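Local coordinates for protein probable hydrolase (Pseudomonas aeruginosa, PDB 7AL6) that is of unknown function but probably acts as a hydrolase, perhaps lipolytic, built on the alpha/beta hydrolase fold, at residues R54-D59 with E89-E94; D126-Y131 with R246-T251; L146-A151 with L205-P210; K165-R170 with L184-G189; H257-G262 with A273-R278. All coordinates share one frame; numbering follows the deposited sequence.

Following the chain from the N terminus, contact 1 closes first, joining strand 53-58 of the central sheet to the end of helix 77-91. Contact 2 opens next, right after strand 119-125, and closes only at helix 245-250. The long loop between holds contact 3, from helix 138-150 to the loop at 205-210, and contact 3 in turn encloses contact 4, between helices 163-172 and 179-189. Contact 5 follows separately, joining strand 255-259, outermost in this chain's sheet, to helix 270-284. No two loops cross. Contacts 1 and 4 meet through a salt bridge, Asp-59 OD2 to Arg-188 NE (2.7 Å), linking sheet to inserted helices; Arg-246 and His-258 bring contacts 2 and 5 together.

Contact 1: R54-D59 with E89-E94; sequences RIVALD and EQLGWE
The guanidinium NH2 of Arg-54 is hydrogen-bonded to the carbonyl O of Gly-23, while nearer the backbone the same side chain meets the indole of Trp-93, CG lying 4.1 Å from CZ2. This is sheet-to-helix packing in the alpha/beta hydrolase fold: strand 53-58 leads through helix 77-91 into strand 96-101, a parallel beta-alpha-beta crossover that spans strand 28-33, and the contact lies where the helix has just ended. That end is a Schellman motif. Gly-92 takes a positive phi (82°), and its N returns to Glu-89 O over 3.0 Å, so that the chain turns and the next residue, Trp-93, is directed back at the strand.

With chi2 near zero (1°), the indole extends its six-membered ring to the sheet. Arg-54 and Trp-93 run nearly perpendicular to each other, their flat groups inclined by 55°, and Arg-54 O approaches the ring obliquely, 3.7 Å from CH2. Leu-91 covers one face of the same ring with CD1, which stands 3.8 Å above the plane near its rim. The indole is thus packed by its own segment as well as by the strand, and Pro-29 and Ile-31 of strand 28-33 also touch it. A second subunit reaches this region, Tyr-197 of that subunit packing on Arg-54 and its Pro-192 on Leu-91.

One methyl of Val-56 joins both hydrophobic partners: CG2 meets Leu-91 CD1 tip to tip at 3.9 Å and lies 3.6 Å from Trp-93 CH2.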
# COMPACT_ATOMS: atom_id res chain seq x y z
N ARG A 54 3.29 12.72 -31.40
CA ARG A 54 2.32 12.11 -30.48
C ARG A 54 2.90 12.39 -29.09
O ARG A 54 3.82 11.72 -28.72
CB ARG A 54 2.13 10.63 -30.77
CG ARG A 54 1.22 9.94 -29.78
CD ARG A 54 -0.19 10.51 -29.68
NE ARG A 54 -1.07 9.54 -29.09
CZ ARG A 54 -2.37 9.69 -28.94
NH1 ARG A 54 -3.07 8.72 -28.39
NH2 ARG A 54 -2.97 10.78 -29.33
N ILE A 55 2.36 13.35 -28.36
CA ILE A 55 2.95 13.77 -27.07
C ILE A 55 2.12 13.25 -25.91
O ILE A 55 0.94 13.54 -25.82
CB ILE A 55 3.11 15.29 -27.02
CG1 ILE A 55 3.97 15.81 -28.17
CG2 ILE A 55 3.64 15.74 -25.69
CD1 ILE A 55 3.90 17.28 -28.37
N VAL A 56 2.80 12.56 -25.03
CA VAL A 56 2.24 12.07 -23.77
C VAL A 56 2.77 13.02 -22.72
O VAL A 56 3.95 12.97 -22.34
CB VAL A 56 2.66 10.62 -23.50
CG1 VAL A 56 2.16 10.16 -22.13
CG2 VAL A 56 2.14 9.70 -24.59
N ALA A 57 1.92 13.95 -22.27
CA ALA A 57 2.31 14.93 -21.27
C ALA A 57 2.00 14.29 -19.93
O ALA A 57 0.83 14.25 -19.49
CB ALA A 57 1.57 16.26 -21.43
N LEU A 58 3.05 13.82 -19.28
CA LEU A 58 2.97 13.00 -18.09
C LEU A 58 3.00 13.85 -16.83
O LEU A 58 3.79 14.79 -16.73
CB LEU A 58 4.16 12.06 -18.09
CG LEU A 58 4.23 10.96 -17.05
CD1 LEU A 58 3.16 9.92 -17.30
CD2 LEU A 58 5.66 10.36 -17.09
N ASP A 59 2.16 13.47 -15.90
CA ASP A 59 2.19 14.03 -14.54
C ASP A 59 3.23 13.17 -13.84
O ASP A 59 3.08 11.98 -13.82
CB ASP A 59 0.83 13.98 -13.84
CG ASP A 59 -0.06 15.18 -14.12
OD1 ASP A 59 0.46 16.19 -14.49
OD2 ASP A 59 -1.23 15.04 -14.00
N GLU A 89 7.40 1.59 -21.79
CA GLU A 89 7.07 0.16 -21.88
C GLU A 89 5.57 -0.05 -21.94
O GLU A 89 5.08 -0.86 -22.73
CB GLU A 89 7.63 -0.61 -20.69
CG GLU A 89 9.14 -0.54 -20.62
CD GLU A 89 9.78 -1.53 -21.55
OE1 GLU A 89 9.52 -2.73 -21.36
OE2 GLU A 89 10.50 -1.10 -22.47
N GLN A 90 4.82 0.64 -21.06
CA GLN A 90 3.38 0.40 -20.98
C GLN A 90 2.66 0.92 -22.21
O GLN A 90 1.61 0.39 -22.58
CB GLN A 90 2.82 1.01 -19.69
CG GLN A 90 1.34 0.79 -19.45
CD GLN A 90 0.99 -0.69 -19.23
OE1 GLN A 90 1.85 -1.51 -19.01
NE2 GLN A 90 -0.29 -1.00 -19.29
N LEU A 91 3.24 1.87 -22.92
CA LEU A 91 2.67 2.36 -24.16
C LEU A 91 3.11 1.52 -25.35
O LEU A 91 2.58 1.68 -26.45
CB LEU A 91 3.09 3.82 -24.43
CG LEU A 91 2.76 4.86 -23.38
CD1 LEU A 91 3.43 6.17 -23.75
CD2 LEU A 91 1.28 5.03 -23.30
N GLY A 92 4.05 0.62 -25.15
CA GLY A 92 4.58 -0.14 -26.27
C GLY A 92 5.65 0.56 -27.07
O GLY A 92 5.88 0.18 -28.21
N TRP A 93 6.31 1.57 -26.50
CA TRP A 93 7.27 2.42 -27.22
C TRP A 93 8.68 1.88 -26.99
O TRP A 93 9.24 2.01 -25.90
CB TRP A 93 7.17 3.87 -26.75
CG TRP A 93 5.95 4.58 -27.25
CD1 TRP A 93 4.95 4.06 -28.03
CD2 TRP A 93 5.61 5.97 -27.03
NE1 TRP A 93 4.01 5.02 -28.30
CE2 TRP A 93 4.39 6.20 -27.70
CE3 TRP A 93 6.22 7.02 -26.34
CZ2 TRP A 93 3.76 7.44 -27.69
CZ3 TRP A 93 5.60 8.25 -26.35
CH2 TRP A 93 4.39 8.45 -27.05
N GLU A 94 9.31 1.35 -28.02
CA GLU A 94 10.70 0.86 -27.91
C GLU A 94 11.63 2.08 -27.92
O GLU A 94 12.39 2.22 -27.02
CB GLU A 94 11.02 -0.15 -29.00
CG GLU A 94 12.47 -0.58 -29.02
CD GLU A 94 13.03 -1.03 -27.69
OE1 GLU A 94 14.22 -0.83 -27.45
OE2 GLU A 94 12.29 -1.59 -26.90

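Contact 2: D126-Y131 with R246-T251; sequences DGLIPY and RALLET
Leu-128 and Leu-249 run past each other in opposite directions, their CD2 methyls meeting at 3.9 Å. The same methyl of Leu-128 also serves Leu-248, whose CD2 is 4.1 Å away, but this second pair is set on a slant, neither alongside nor head-on. One leucine from the loop at 126-131 is therefore received by two consecutive leucines of helix 245-250. Its chi1 of -173° places CG opposite the backbone N and carries the branched end out to the helix. Leu-248 and Leu-249 differ in their own first torsions, the former with CG beside its carbonyl carbon and the latter with CG beside its backbone N, and in this way two neighbouring residues bring their CD2 methyls to a common target.

Ile-129 adds a looser touch at the flank, CD1 to Leu-248 CD2 at 4.3 Å. Between the segments the contact is wholly apolar. Helix 215-223 completes the packing, with Val-222 against both Leu-128 and Ile-129, while Leu-249 rests on Leu-231 and Leu-233 of strand 229-234.

The helix finishes in a polar turn in which Leu-248 O accepts twice from Thr-251, from N at 2.9 Å and from OG1 at 2.8 Å. The hydroxyl lies in the carbonyl plane on a lone pair, at a C=O...donor angle of 137°.

Asp-126 OD2 is hydrogen-bonded to His-263 ND1, consistent with the acid of a Ser-His-Asp triad. Its place directly after strand 119-125 matches the alpha/beta hydrolase variant whose acid follows the sixth canonical strand, not the more usual seventh.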
# COMPACT_ATOMS: atom_id res chain seq x y z
N ASP A 126 15.11 25.24 -20.69
CA ASP A 126 15.73 25.94 -19.55
C ASP A 126 16.13 25.01 -18.41
O ASP A 126 15.93 25.39 -17.30
CB ASP A 126 14.79 27.02 -19.05
CG ASP A 126 15.54 28.25 -18.58
OD1 ASP A 126 16.40 28.68 -19.30
OD2 ASP A 126 15.26 28.71 -17.50
N GLY A 127 16.66 23.84 -18.70
CA GLY A 127 17.17 22.89 -17.70
C GLY A 127 18.21 21.99 -18.30
O GLY A 127 18.11 21.71 -19.45
N LEU A 128 19.16 21.53 -17.51
CA LEU A 128 20.21 20.64 -17.96
C LEU A 128 20.69 19.70 -16.86
O LEU A 128 20.57 18.46 -16.98
CB LEU A 128 21.37 21.47 -18.50
CG LEU A 128 22.46 20.62 -19.14
CD1 LEU A 128 21.84 19.94 -20.38
CD2 LEU A 128 23.67 21.40 -19.55
N ILE A 129 21.25 20.27 -15.80
CA ILE A 129 21.83 19.44 -14.74
C ILE A 129 21.21 19.84 -13.42
O ILE A 129 20.70 20.96 -13.27
CB ILE A 129 23.36 19.58 -14.67
CG1 ILE A 129 23.75 21.05 -14.72
CG2 ILE A 129 24.03 18.81 -15.83
CD1 ILE A 129 25.22 21.29 -14.35
N PRO A 130 21.28 18.98 -12.41
CA PRO A 130 20.78 19.35 -11.09
C PRO A 130 21.82 20.11 -10.29
O PRO A 130 22.97 20.25 -10.74
CB PRO A 130 20.48 17.99 -10.45
CG PRO A 130 21.62 17.11 -11.01
CD PRO A 130 21.79 17.58 -12.44
N TYR A 131 21.43 20.58 -9.10
CA TYR A 131 22.40 20.98 -8.08
C TYR A 131 23.19 19.77 -7.60
O TYR A 131 22.64 18.68 -7.42
CB TYR A 131 21.70 21.66 -6.91
CG TYR A 131 21.20 23.05 -7.21
CD1 TYR A 131 21.98 23.93 -7.96
CD2 TYR A 131 19.96 23.47 -6.78
CE1 TYR A 131 21.53 25.21 -8.26
CE2 TYR A 131 19.50 24.75 -7.07
CZ TYR A 131 20.30 25.62 -7.82
OH TYR A 131 19.86 26.89 -8.12
N ARG A 246 27.09 29.08 -19.06
CA ARG A 246 27.36 29.53 -20.45
C ARG A 246 28.63 28.87 -20.97
O ARG A 246 28.62 28.43 -22.10
CB ARG A 246 27.45 31.06 -20.42
CG ARG A 246 27.86 31.70 -21.73
CD ARG A 246 27.52 33.17 -21.69
NE ARG A 246 26.71 33.48 -22.85
CZ ARG A 246 25.42 33.77 -22.82
NH1 ARG A 246 24.80 34.02 -23.96
NH2 ARG A 246 24.76 33.83 -21.69
N ALA A 247 29.66 28.75 -20.16
CA ALA A 247 30.90 28.10 -20.59
C ALA A 247 30.74 26.59 -20.73
O ALA A 247 31.33 25.97 -21.62
CB ALA A 247 32.02 28.41 -19.60
N LEU A 248 29.95 25.97 -19.86
CA LEU A 248 29.68 24.55 -20.06
C LEU A 248 28.97 24.33 -21.39
O LEU A 248 29.38 23.47 -22.19
CB LEU A 248 28.84 23.99 -18.92
CG LEU A 248 28.37 22.57 -19.15
CD1 LEU A 248 29.53 21.59 -19.29
CD2 LEU A 248 27.37 22.20 -18.00
N LEU A 249 27.94 25.11 -21.67
CA LEU A 249 27.09 24.93 -22.87
C LEU A 249 27.96 24.99 -24.12
O LEU A 249 27.72 24.23 -25.02
CB LEU A 249 25.97 25.96 -22.92
CG LEU A 249 24.85 25.80 -21.90
CD1 LEU A 249 23.76 26.81 -22.14
CD2 LEU A 249 24.26 24.41 -21.91
N GLU A 250 28.99 25.83 -24.11
CA GLU A 250 29.94 26.04 -25.23
C GLU A 250 30.74 24.75 -25.52
O GLU A 250 31.19 24.62 -26.63
CB GLU A 250 30.75 27.32 -24.98
CG GLU A 250 29.88 28.57 -25.04
CD GLU A 250 30.44 29.92 -24.61
OE1 GLU A 250 31.55 29.99 -24.06
OE2 GLU A 250 29.74 30.91 -24.82
N THR A 251 30.93 23.85 -24.56
CA THR A 251 31.62 22.55 -24.73
C THR A 251 30.66 21.41 -25.07
O THR A 251 31.09 20.29 -25.03
CB THR A 251 32.43 22.17 -23.48
OG1 THR A 251 31.59 21.75 -22.42
CG2 THR A 251 33.27 23.31 -22.97

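Contact 3: L146-A151 with L205-P210; sequences LKAQLA and LTLPSP
The carboxamide of Gln-149 is the flat group here, and the CD1 methyl of Leu-207 lies over one of its faces. The methyl is 3.5 Å from each of CD, OE1 and NE2 of Gln-149, so it lies over the amide between oxygen and nitrogen, favouring neither. The two side chains meet at about a right angle. The bend at chi2 (-90°) brings the amide of Gln-149 alongside Leu-207, and chi3 (20°) sets the plane that the methyl covers; no hydrogen bond crosses between the segments, and the fit is one of van der Waals contact.

The other branch of Leu-207 reaches the helix backbone. Its CD2 lies 3.6 Å from Ala-148 O and 3.9 Å from Ala-148 CB, and the two methyls thus straddle neighbouring residues of the helix. Pro-208 then approaches the small alanine from the next position along, with CD at 3.6 Å from Ala-148 CB. With nothing longer than a methyl on the helix at this point, the backbones come close, the CA atoms of Ala-148 and Leu-207 being 6.3 Å apart.

The pairing lies near the surface. A third subunit, another copy of the protein, packs on the helix here: its Leu-82 touches Gln-149 and its Leu-85 touches Leu-150.

Both segments belong to the region inserted between strands 119-125 and 229-234 of the sheet, where members of this fold commonly carry a cap. Helix 138-150 supplies one side; the other is the loop between strand 196-199 and helix 215-223, which also sets Pro-208 on Glu-144 and Pro-210 on Leu-142 and Ala-145.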
# COMPACT_ATOMS: atom_id res chain seq x y z
N LEU A 146 18.52 12.54 6.85
CA LEU A 146 17.95 11.63 7.85
C LEU A 146 17.12 12.44 8.85
O LEU A 146 16.04 12.01 9.18
CB LEU A 146 19.07 10.86 8.54
CG LEU A 146 19.85 9.90 7.66
CD1 LEU A 146 20.93 9.22 8.45
CD2 LEU A 146 18.94 8.88 7.01
N LYS A 147 17.61 13.59 9.27
CA LYS A 147 16.92 14.47 10.25
C LYS A 147 15.62 14.99 9.64
O LYS A 147 14.63 14.96 10.31
CB LYS A 147 17.87 15.58 10.71
CG LYS A 147 18.67 15.24 11.95
CD LYS A 147 20.14 15.58 11.89
CE LYS A 147 20.51 16.93 12.48
NZ LYS A 147 21.96 17.03 12.77
N ALA A 148 15.63 15.39 8.37
CA ALA A 148 14.44 15.89 7.67
C ALA A 148 13.40 14.77 7.60
O ALA A 148 12.24 15.05 7.78
CB ALA A 148 14.83 16.40 6.31
N GLN A 149 13.82 13.54 7.37
CA GLN A 149 12.91 12.40 7.33
C GLN A 149 12.24 12.17 8.69
O GLN A 149 11.06 11.83 8.75
CB GLN A 149 13.66 11.13 6.90
CG GLN A 149 14.04 11.10 5.42
CD GLN A 149 12.98 10.47 4.51
OE1 GLN A 149 11.81 10.36 4.87
NE2 GLN A 149 13.39 10.07 3.31
N LEU A 150 12.99 12.32 9.78
CA LEU A 150 12.38 12.18 11.10
C LEU A 150 11.38 13.29 11.38
O LEU A 150 10.35 13.06 12.03
CB LEU A 150 13.45 12.17 12.20
CG LEU A 150 14.46 11.03 12.26
CD1 LEU A 150 15.42 11.25 13.43
CD2 LEU A 150 13.84 9.67 12.40
N ALA A 151 11.66 14.50 10.90
CA ALA A 151 10.80 15.66 11.13
C ALA A 151 9.64 15.76 10.15
O ALA A 151 8.85 16.71 10.25
CB ALA A 151 11.62 16.95 11.05
N LEU A 205 8.24 15.60 -1.21
CA LEU A 205 8.90 16.36 -2.25
C LEU A 205 9.79 17.45 -1.68
O LEU A 205 10.61 18.00 -2.42
CB LEU A 205 7.87 17.00 -3.19
CG LEU A 205 7.19 15.97 -4.10
CD1 LEU A 205 6.00 16.51 -4.82
CD2 LEU A 205 8.19 15.41 -5.12
N THR A 206 9.62 17.81 -0.39
CA THR A 206 10.45 18.83 0.26
C THR A 206 11.73 18.26 0.86
O THR A 206 12.56 19.02 1.33
CB THR A 206 9.69 19.57 1.39
OG1 THR A 206 9.42 18.68 2.50
CG2 THR A 206 8.41 20.11 0.90
N LEU A 207 11.86 16.93 0.92
CA LEU A 207 13.00 16.35 1.59
C LEU A 207 14.27 16.64 0.78
O LEU A 207 14.22 16.73 -0.45
CB LEU A 207 12.84 14.85 1.73
CG LEU A 207 11.75 14.39 2.71
CD1 LEU A 207 11.45 12.90 2.45
CD2 LEU A 207 12.17 14.59 4.16
N PRO A 208 15.40 16.79 1.44
CA PRO A 208 16.67 16.89 0.69
C PRO A 208 17.16 15.50 0.31
O PRO A 208 16.87 14.52 0.98
CB PRO A 208 17.61 17.57 1.68
CG PRO A 208 17.12 17.18 3.03
CD PRO A 208 15.59 16.97 2.88
N SER A 209 17.90 15.44 -0.79
CA SER A 209 18.40 14.15 -1.23
C SER A 209 19.38 13.59 -0.21
O SER A 209 20.14 14.35 0.42
CB SER A 209 19.09 14.28 -2.60
OG SER A 209 19.60 13.00 -2.96
N PRO A 210 19.39 12.28 0.02
CA PRO A 210 20.42 11.72 0.88
C PRO A 210 21.79 11.65 0.22
O PRO A 210 22.79 11.43 0.93
CB PRO A 210 19.90 10.32 1.18
CG PRO A 210 19.06 9.98 -0.03
CD PRO A 210 18.47 11.25 -0.51

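Contact 4: K165-R170 with L184-G189; sequences KAVEAR and LLAQRG
Arg-170 leaves its helix with CG opposite the backbone N (chi1 178°) and then bends at chi2 (61°), which swings the guanidinium toward helix 179-189 and against Leu-185. Leu-185 has its CG on the backbone N side (chi1 -69°) and presents a single methyl. CD1 lies 4.0 Å from Arg-170 NH2 and 4.1 Å from NE, approaching the guanidinium obliquely while the two side chains run aslant.

The polar end of the arginine has its strongest partner elsewhere: NH2 forms a salt bridge with Asp-38 OD1. This ion pair, together with the leucine methyl, would tend to fix where the guanidinium sits, and Trp-199 of strand 196-199 also touches the arginine.

One turn earlier in helix 163-172, Val-167 CG2 meets Ala-186 CB at 4.2 Å. The alanine is small enough for the helices to approach closely, with a CA separation of 6.6 Å between Val-167 and Ala-186. Val-167 packs further against Ala-182 and Glu-183, so the valine sits against residues about one turn apart on the second helix. All four residues that touch across the contact are buried.

The helices form part of the region inserted between strands 119-125 and 229-234. Polar links tie it to the rest of the protein, alongside the packing of Leu-184 and Leu-185 on Leu-267: besides Arg-170, Leu-185 O accepts from Asn-39 ND2, and Arg-188 NE is bridged to Asp-59. Arg-170 lies near the probable Ser-His-Asp triad without touching it, consistent with a helical cap over the active site, as in many alpha/beta hydrolases.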
# COMPACT_ATOMS: atom_id res chain seq x y z
N LYS A 165 -6.77 33.32 -4.70
CA LYS A 165 -5.69 33.35 -3.72
C LYS A 165 -4.74 32.17 -3.92
O LYS A 165 -3.53 32.30 -3.66
CB LYS A 165 -6.25 33.32 -2.29
CG LYS A 165 -6.99 34.60 -1.84
CD LYS A 165 -6.19 35.88 -2.06
CE LYS A 165 -6.24 36.78 -0.81
NZ LYS A 165 -5.73 38.15 -1.07
N ALA A 166 -5.26 31.02 -4.38
CA ALA A 166 -4.39 29.89 -4.68
C ALA A 166 -3.47 30.21 -5.86
O ALA A 166 -2.26 29.92 -5.82
CB ALA A 166 -5.23 28.65 -4.97
N VAL A 167 -4.02 30.87 -6.88
CA VAL A 167 -3.26 31.29 -8.05
C VAL A 167 -2.14 32.25 -7.65
O VAL A 167 -0.96 32.04 -7.96
CB VAL A 167 -4.20 31.95 -9.07
CG1 VAL A 167 -3.43 32.82 -10.06
CG2 VAL A 167 -5.01 30.89 -9.78
N GLU A 168 -2.52 33.36 -7.01
CA GLU A 168 -1.53 34.34 -6.57
C GLU A 168 -0.48 33.71 -5.68
O GLU A 168 0.69 34.11 -5.73
CB GLU A 168 -2.23 35.51 -5.86
CG GLU A 168 -3.04 36.37 -6.82
CD GLU A 168 -4.16 37.16 -6.15
OE1 GLU A 168 -5.12 37.53 -6.87
OE2 GLU A 168 -4.07 37.43 -4.93
N ALA A 169 -0.83 32.70 -4.89
CA ALA A 169 0.23 32.05 -4.12
C ALA A 169 1.27 31.41 -5.05
O ALA A 169 2.45 31.30 -4.68
CB ALA A 169 -0.38 31.03 -3.16
N ARG A 170 0.86 30.99 -6.26
CA ARG A 170 1.78 30.32 -7.18
C ARG A 170 2.60 31.34 -7.98
O ARG A 170 3.72 31.03 -8.40
CB ARG A 170 1.00 29.39 -8.13
CG ARG A 170 1.84 28.65 -9.20
CD ARG A 170 2.86 27.74 -8.61
NE ARG A 170 3.69 27.06 -9.63
CZ ARG A 170 4.80 27.58 -10.15
NH1 ARG A 170 5.21 28.79 -9.76
NH2 ARG A 170 5.50 26.91 -11.06
N LEU A 184 -3.30 28.11 -15.47
CA LEU A 184 -3.26 26.85 -16.21
C LEU A 184 -2.75 25.71 -15.32
O LEU A 184 -3.35 24.64 -15.25
CB LEU A 184 -2.39 27.03 -17.45
CG LEU A 184 -3.03 27.86 -18.56
CD1 LEU A 184 -1.99 28.30 -19.60
CD2 LEU A 184 -4.14 27.10 -19.22
N LEU A 185 -1.67 25.94 -14.59
CA LEU A 185 -1.20 24.93 -13.67
C LEU A 185 -2.21 24.62 -12.57
O LEU A 185 -2.32 23.46 -12.16
CB LEU A 185 0.12 25.37 -13.09
CG LEU A 185 1.29 25.39 -14.09
CD1 LEU A 185 2.43 26.17 -13.48
CD2 LEU A 185 1.72 23.98 -14.45
N ALA A 186 -2.96 25.63 -12.10
CA ALA A 186 -3.95 25.44 -11.04
C ALA A 186 -5.10 24.53 -11.46
O ALA A 186 -5.69 23.86 -10.61
CB ALA A 186 -4.56 26.79 -10.61
N GLN A 187 -5.43 24.48 -12.74
CA GLN A 187 -6.53 23.64 -13.25
C GLN A 187 -6.26 22.16 -12.97
O GLN A 187 -7.20 21.43 -12.85
CB GLN A 187 -6.75 23.90 -14.73
CG GLN A 187 -7.20 25.32 -15.00
CD GLN A 187 -8.00 25.43 -16.26
OE1 GLN A 187 -7.48 25.32 -17.35
NE2 GLN A 187 -9.29 25.62 -16.11
N ARG A 188 -5.00 21.75 -13.00
CA ARG A 188 -4.54 20.37 -12.77
C ARG A 188 -3.83 20.21 -11.42
O ARG A 188 -3.59 19.10 -11.07
CB ARG A 188 -3.59 19.99 -13.91
CG ARG A 188 -3.54 18.52 -14.26
CD ARG A 188 -2.70 18.17 -15.47
NE ARG A 188 -2.55 16.74 -15.60
CZ ARG A 188 -3.25 15.98 -16.41
NH1 ARG A 188 -4.11 16.51 -17.25
NH2 ARG A 188 -3.05 14.69 -16.41
N GLY A 189 -3.54 21.29 -10.70
CA GLY A 189 -2.74 21.23 -9.46
C GLY A 189 -3.50 21.47 -8.18
O GLY A 189 -2.92 21.36 -7.14

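Contact 5: H257-G262 with A273-R278; sequences HHLPGG and AQAVAR
Strand 255-259, outermost in this chain's central sheet, is packed against helix 270-284, the last helix of the chain, in the layered sheet-and-helix build of the alpha/beta hydrolase fold. Leu-259 carries the strand's share of the contact. Both of its methyls bear on Ala-275, CD1 and CD2 each 4.1 Å from CB, and the alanine methyl thus faces the fork of the leucine. CD1 goes further and meets the helix backbone where two residues join, at 4.1 Å from Ala-275 C and 4.0 Å from Val-276 N.

Val-276 meets the same methyl with CG2, 4.1 Å from Leu-259 CD1. Its first torsion, 175°, sets CG1 opposite the backbone N and leaves CG2 as the branch that meets the leucine. The side-chain contacts are apolar and no hydrogen bond spans the segments, the helix having its own internal bonds such as Ala-277 N to Ala-273 O at 2.9 Å.

The two elements are joined through a short helix, 265-268, whose first residue, Leu-265, touches both Leu-259 and Val-276 and so completes a small apolar cluster. On the sheet side, Leu-259 exchanges backbone hydrogen bonds with Leu-233 and Glu-235.

Immediately beyond Gly-262 comes His-263, the probable histidine of a Ser-His-Asp triad. A final strand, a loop bearing the histidine and a closing helix form the arrangement typical of the C-terminal end of alpha/beta hydrolases.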
# COMPACT_ATOMS: atom_id res chain seq x y z
N HIS A 257 19.09 27.71 -28.40
CA HIS A 257 18.26 28.81 -28.88
C HIS A 257 17.96 29.73 -27.72
O HIS A 257 17.40 29.30 -26.70
CB HIS A 257 16.99 28.30 -29.56
CG HIS A 257 17.22 27.79 -30.95
ND1 HIS A 257 17.69 26.51 -31.21
CD2 HIS A 257 17.13 28.40 -32.15
CE1 HIS A 257 17.86 26.36 -32.50
NE2 HIS A 257 17.51 27.49 -33.10
N HIS A 258 18.40 30.97 -27.83
CA HIS A 258 18.23 31.97 -26.79
C HIS A 258 16.94 32.70 -27.07
O HIS A 258 16.79 33.26 -28.16
CB HIS A 258 19.39 32.95 -26.78
CG HIS A 258 20.66 32.33 -26.36
ND1 HIS A 258 21.51 31.71 -27.25
CD2 HIS A 258 21.16 32.10 -25.12
CE1 HIS A 258 22.53 31.20 -26.58
NE2 HIS A 258 22.33 31.41 -25.29
N LEU A 259 16.03 32.71 -26.11
CA LEU A 259 14.75 33.37 -26.35
C LEU A 259 14.38 34.23 -25.17
O LEU A 259 14.88 34.03 -24.05
CB LEU A 259 13.63 32.35 -26.60
CG LEU A 259 13.70 31.54 -27.89
CD1 LEU A 259 12.69 30.39 -27.85
CD2 LEU A 259 13.40 32.46 -29.04
N PRO A 260 13.53 35.21 -25.37
CA PRO A 260 13.16 36.10 -24.26
C PRO A 260 12.25 35.39 -23.27
O PRO A 260 11.64 34.35 -23.57
CB PRO A 260 12.44 37.26 -24.94
CG PRO A 260 12.04 36.76 -26.27
CD PRO A 260 12.84 35.54 -26.63
N GLY A 261 12.16 35.96 -22.09
CA GLY A 261 11.14 35.56 -21.13
C GLY A 261 11.75 34.92 -19.92
O GLY A 261 12.98 34.88 -19.75
N GLY A 262 10.87 34.40 -19.07
CA GLY A 262 11.28 33.76 -17.83
C GLY A 262 11.47 32.24 -17.96
O GLY A 262 11.39 31.66 -19.03
N ALA A 273 5.16 30.54 -26.15
CA ALA A 273 4.77 29.22 -26.63
C ALA A 273 5.11 29.07 -28.10
O ALA A 273 5.62 28.03 -28.54
CB ALA A 273 3.28 28.98 -26.42
N GLN A 274 4.81 30.10 -28.89
CA GLN A 274 5.01 30.00 -30.33
C GLN A 274 6.48 29.92 -30.68
O GLN A 274 6.88 29.23 -31.62
CB GLN A 274 4.41 31.20 -31.04
CG GLN A 274 2.95 31.09 -31.34
CD GLN A 274 2.33 32.43 -31.69
OE1 GLN A 274 1.18 32.70 -31.35
NE2 GLN A 274 3.09 33.28 -32.37
N ALA A 275 7.29 30.72 -30.01
CA ALA A 275 8.70 30.78 -30.32
C ALA A 275 9.35 29.46 -29.96
O ALA A 275 10.13 28.93 -30.74
CB ALA A 275 9.35 31.93 -29.58
N VAL A 276 9.04 28.92 -28.78
CA VAL A 276 9.55 27.59 -28.47
C VAL A 276 9.07 26.58 -29.50
O VAL A 276 9.83 25.75 -30.00
CB VAL A 276 9.18 27.17 -27.03
CG1 VAL A 276 9.63 25.73 -26.80
CG2 VAL A 276 9.82 28.14 -26.04
N ALA A 277 7.79 26.66 -29.87
CA ALA A 277 7.26 25.69 -30.80
C ALA A 277 8.00 25.73 -32.13
O ALA A 277 8.21 24.68 -32.78
CB ALA A 277 5.77 25.94 -30.99
N ARG A 278 8.33 26.94 -32.61
CA ARG A 278 9.02 27.03 -33.90
C ARG A 278 10.35 26.31 -33.83
O ARG A 278 10.72 25.57 -34.75
CB ARG A 278 9.26 28.49 -34.29
CG ARG A 278 8.07 29.18 -34.91
CD ARG A 278 8.37 30.70 -35.01
NE ARG A 278 7.20 31.51 -35.37
CZ ARG A 278 6.43 31.30 -36.43
NH1 ARG A 278 6.71 30.32 -37.29
NH2 ARG A 278 5.39 32.10 -36.65